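Local coordinates for protein dihydroneopterin triphosphate diphosphatase (Escherichia coli, PDB 2O1C) that hydrolyses dihydroneopterin triphosphate to the monophosphate and pyrophosphate in folate biosynthesis, and also acts on nucleoside triphosphates, preferring dATP, at residues Glu60-Val65 and Gln112-Glu117. Numbering follows the deposited sequence.
Sequences EVTIDV and QIVFTE
Val61 and Ile113 meet on the buried side of this contact, where CG2 of Ile113 lies 4.0 Å from CB of Val61. Ile113 turns its other branch to Ile63, and the two CD1 methyls touch at 3.9 Å with the side chains crossing at about a right angle. This side is close apolar packing at normal distances, and Leu25 and Leu27 of strand 23-28 and Val39 of strand 36-42 continue it. The exposed edge at Thr62, Val114 and Thr116 is looser and polar, with two waters bridging the backbones. Thr62, with positive phi where helix 49-61 ends, donates a hydrogen bond from OG1 to Val114 O at 2.7 Å. Helix 49-61 is the Nudix helix, and this hydrogen bond and the water bridges beside it tie the end of the Nudix box to the loop before strand 121-125. One water joins Val61 O to Val114 N; a second joins Glu60 O to Glu117 N. Glu60 O also accepts a longer hydrogen bond from Thr116 N (3.3 Å), the donor sitting above the plane of the Glu60 carbonyl, and OG1 of Thr116 is hydrogen-bonded to Glu59 O. Glu60 and Glu117, probable magnesium ligands together with Glu56, both run extended beyond CG (chi2 -163° and 179°), which carries their carboxylates out to meet with planes 89° apart. Glu60 OE2 and Glu117 OE1 are two acceptors 3.2 Å apart, not hydrogen-bonded, consistent with both facing a common metal site; a bound pyrophosphate lies about 5 Å from the Glu60 side chain.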
ATOM      1  N   GLU A  60      -8.106  -5.075   1.750  1.00 16.27           N
ATOM      2  CA  GLU A  60      -8.304  -3.941   0.853  1.00 16.19           C
ATOM      3  C   GLU A  60      -8.650  -4.293  -0.594  1.00 15.55           C
ATOM      4  O   GLU A  60      -9.415  -3.575  -1.221  1.00 15.25           O
ATOM      5  CB  GLU A  60      -7.103  -3.011   0.870  1.00 16.37           C
ATOM      6  CG  GLU A  60      -6.832  -2.363   2.224  1.00 18.98           C
ATOM      7  CD  GLU A  60      -5.917  -1.168   2.124  1.00 21.92           C
ATOM      8  OE1 GLU A  60      -4.985  -1.179   1.297  1.00 24.77           O
ATOM      9  OE2 GLU A  60      -6.135  -0.200   2.874  1.00 26.25           O
ATOM     10  N   VAL A  61      -8.055  -5.359  -1.133  1.00 15.43           N
ATOM     11  CA  VAL A  61      -8.259  -5.701  -2.551  1.00 15.14           C
ATOM     12  C   VAL A  61      -8.667  -7.155  -2.773  1.00 15.41           C
ATOM     13  O   VAL A  61      -8.681  -7.638  -3.915  1.00 14.96           O
ATOM     14  CB  VAL A  61      -7.032  -5.334  -3.448  1.00 15.05           C
ATOM     15  CG1 VAL A  61      -6.754  -3.844  -3.394  1.00 14.46           C
ATOM     16  CG2 VAL A  61      -5.784  -6.132  -3.059  1.00 15.06           C
ATOM     17  N   THR A  62      -8.988  -7.842  -1.674  1.00 15.61           N
ATOM     18  CA  THR A  62      -9.554  -9.191  -1.720  1.00 16.69           C
ATOM     19  C   THR A  62      -8.681 -10.165  -2.525  1.00 16.39           C
ATOM     20  O   THR A  62      -9.177 -10.990  -3.308  1.00 16.58           O
ATOM     21  CB  THR A  62     -11.023  -9.176  -2.235  1.00 16.63           C
ATOM     22  OG1 THR A  62     -11.668  -7.953  -1.844  1.00 17.54           O
ATOM     23  CG2 THR A  62     -11.817 -10.359  -1.673  1.00 18.28           C
ATOM     24  N   ILE A  63      -7.375 -10.048  -2.327  1.00 16.24           N
ATOM     25  CA  ILE A  63      -6.412 -10.992  -2.875  1.00 16.44           C
ATOM     26  C   ILE A  63      -5.756 -11.723  -1.721  1.00 16.87           C
ATOM     27  O   ILE A  63      -5.185 -11.116  -0.811  1.00 16.46           O
ATOM     28  CB  ILE A  63      -5.359 -10.301  -3.761  1.00 16.59           C
ATOM     29  CG1 ILE A  63      -6.017  -9.742  -5.022  1.00 16.00           C
ATOM     30  CG2 ILE A  63      -4.204 -11.251  -4.107  1.00 17.47           C
ATOM     31  CD1 ILE A  63      -5.171  -8.703  -5.730  1.00 16.48           C
ATOM     32  N   ASP A  64      -5.876 -13.042  -1.753  1.00 17.40           N
ATOM     33  CA  ASP A  64      -5.335 -13.878  -0.711  1.00 17.75           C
ATOM     34  C   ASP A  64      -4.024 -14.457  -1.225  1.00 17.83           C
ATOM     35  O   ASP A  64      -4.022 -15.385  -2.033  1.00 17.71           O
ATOM     36  CB  ASP A  64      -6.354 -14.973  -0.378  1.00 17.90           C
ATOM     37  CG  ASP A  64      -6.013 -15.729   0.879  1.00 17.96           C
ATOM     38  OD1 ASP A  64      -4.813 -15.976   1.126  1.00 18.91           O
ATOM     39  OD2 ASP A  64      -6.952 -16.085   1.619  1.00 18.70           O
ATOM     40  N   VAL A  65      -2.915 -13.881  -0.768  1.00 18.24           N
ATOM     41  CA  VAL A  65      -1.574 -14.235  -1.242  1.00 18.99           C
ATOM     42  C   VAL A  65      -1.246 -15.704  -0.954  1.00 19.21           C
ATOM     43  O   VAL A  65      -0.757 -16.426  -1.830  1.00 19.10           O
ATOM     44  CB  VAL A  65      -0.493 -13.287  -0.639  1.00 18.93           C
ATOM     45  CG1 VAL A  65       0.921 -13.784  -0.952  1.00 19.67           C
ATOM     46  CG2 VAL A  65      -0.674 -11.863  -1.166  1.00 18.90           C
ATOM     47  N   GLN A 112      -9.766  -7.585 -12.718  1.00 18.88           N
ATOM     48  CA  GLN A 112     -10.737  -6.749 -12.042  1.00 19.78           C
ATOM     49  C   GLN A 112     -10.504  -6.898 -10.546  1.00 19.67           C
ATOM     50  O   GLN A 112     -10.161  -7.984 -10.060  1.00 19.70           O
ATOM     51  CB  GLN A 112     -12.163  -7.121 -12.427  1.00 19.90           C
ATOM     52  CG  GLN A 112     -12.606  -6.477 -13.726  1.00 22.49           C
ATOM     53  CD  GLN A 112     -14.051  -6.755 -14.039  1.00 24.99           C
ATOM     54  OE1 GLN A 112     -14.937  -5.956 -13.721  1.00 26.91           O
ATOM     55  NE2 GLN A 112     -14.307  -7.904 -14.651  1.00 25.60           N
ATOM     56  N   ILE A 113     -10.657  -5.790  -9.831  1.00 19.51           N
ATOM     57  CA  ILE A 113     -10.363  -5.742  -8.411  1.00 19.57           C
ATOM     58  C   ILE A 113     -11.623  -5.469  -7.597  1.00 19.69           C
ATOM     59  O   ILE A 113     -12.360  -4.518  -7.865  1.00 19.43           O
ATOM     60  CB  ILE A 113      -9.263  -4.668  -8.104  1.00 19.26           C
ATOM     61  CG1 ILE A 113      -7.897  -5.094  -8.670  1.00 19.18           C
ATOM     62  CG2 ILE A 113      -9.184  -4.327  -6.610  1.00 20.02           C
ATOM     63  CD1 ILE A 113      -7.288  -6.352  -8.041  1.00 19.27           C
ATOM     64  N   VAL A 114     -11.867  -6.319  -6.607  1.00 19.56           N
ATOM     65  CA  VAL A 114     -12.887  -6.030  -5.615  1.00 19.92           C
ATOM     66  C   VAL A 114     -12.263  -5.295  -4.425  1.00 19.79           C
ATOM     67  O   VAL A 114     -11.599  -5.880  -3.568  1.00 19.81           O
ATOM     68  CB  VAL A 114     -13.710  -7.278  -5.198  1.00 20.01           C
ATOM     69  CG1 VAL A 114     -14.635  -7.698  -6.328  1.00 20.53           C
ATOM     70  CG2 VAL A 114     -12.810  -8.421  -4.835  1.00 21.65           C
ATOM     71  N   PHE A 115     -12.473  -3.987  -4.418  1.00 20.07           N
ATOM     72  CA  PHE A 115     -11.927  -3.106  -3.399  1.00 19.91           C
ATOM     73  C   PHE A 115     -12.997  -2.815  -2.359  1.00 20.22           C
ATOM     74  O   PHE A 115     -14.193  -2.770  -2.665  1.00 20.33           O
ATOM     75  CB  PHE A 115     -11.382  -1.815  -4.028  1.00 19.58           C
ATOM     76  CG  PHE A 115     -12.381  -1.081  -4.881  1.00 19.86           C
ATOM     77  CD1 PHE A 115     -12.579  -1.435  -6.216  1.00 19.81           C
ATOM     78  CD2 PHE A 115     -13.126  -0.033  -4.351  1.00 20.13           C
ATOM     79  CE1 PHE A 115     -13.507  -0.753  -7.010  1.00 20.50           C
ATOM     80  CE2 PHE A 115     -14.055   0.660  -5.137  1.00 19.69           C
ATOM     81  CZ  PHE A 115     -14.246   0.292  -6.473  1.00 20.21           C
ATOM     82  N   THR A 116     -12.563  -2.624  -1.122  1.00 20.49           N
ATOM     83  CA  THR A 116     -13.494  -2.547  -0.002  1.00 20.95           C
ATOM     84  C   THR A 116     -13.414  -1.218   0.734  1.00 20.71           C
ATOM     85  O   THR A 116     -14.400  -0.756   1.305  1.00 21.19           O
ATOM     86  CB  THR A 116     -13.246  -3.694   1.006  1.00 20.87           C
ATOM     87  OG1 THR A 116     -11.923  -3.579   1.547  1.00 21.98           O
ATOM     88  CG2 THR A 116     -13.393  -5.050   0.321  1.00 21.74           C
ATOM     89  N   GLU A 117     -12.239  -0.602   0.707  1.00 20.41           N
ATOM     90  CA  GLU A 117     -11.968   0.567   1.533  1.00 20.54           C
ATOM     91  C   GLU A 117     -11.665   1.806   0.696  1.00 19.45           C
ATOM     92  O   GLU A 117     -11.739   2.929   1.196  1.00 20.62           O
ATOM     93  CB  GLU A 117     -10.817   0.268   2.505  1.00 20.63           C
ATOM     94  CG  GLU A 117     -11.065  -0.952   3.413  1.00 22.71           C
ATOM     95  CD  GLU A 117      -9.907  -1.270   4.354  1.00 22.51           C
ATOM     96  OE1 GLU A 117      -8.932  -0.496   4.425  1.00 27.71           O
ATOM     97  OE2 GLU A 117      -9.978  -2.303   5.048  1.00 26.77           O
TER
HETATM   98  O   HOH W   1      -9.867  -0.976  -0.821  1.00 17.01           O
HETATM   99  O   HOH W   2      -9.773  -8.519  -6.217  1.00 21.61           O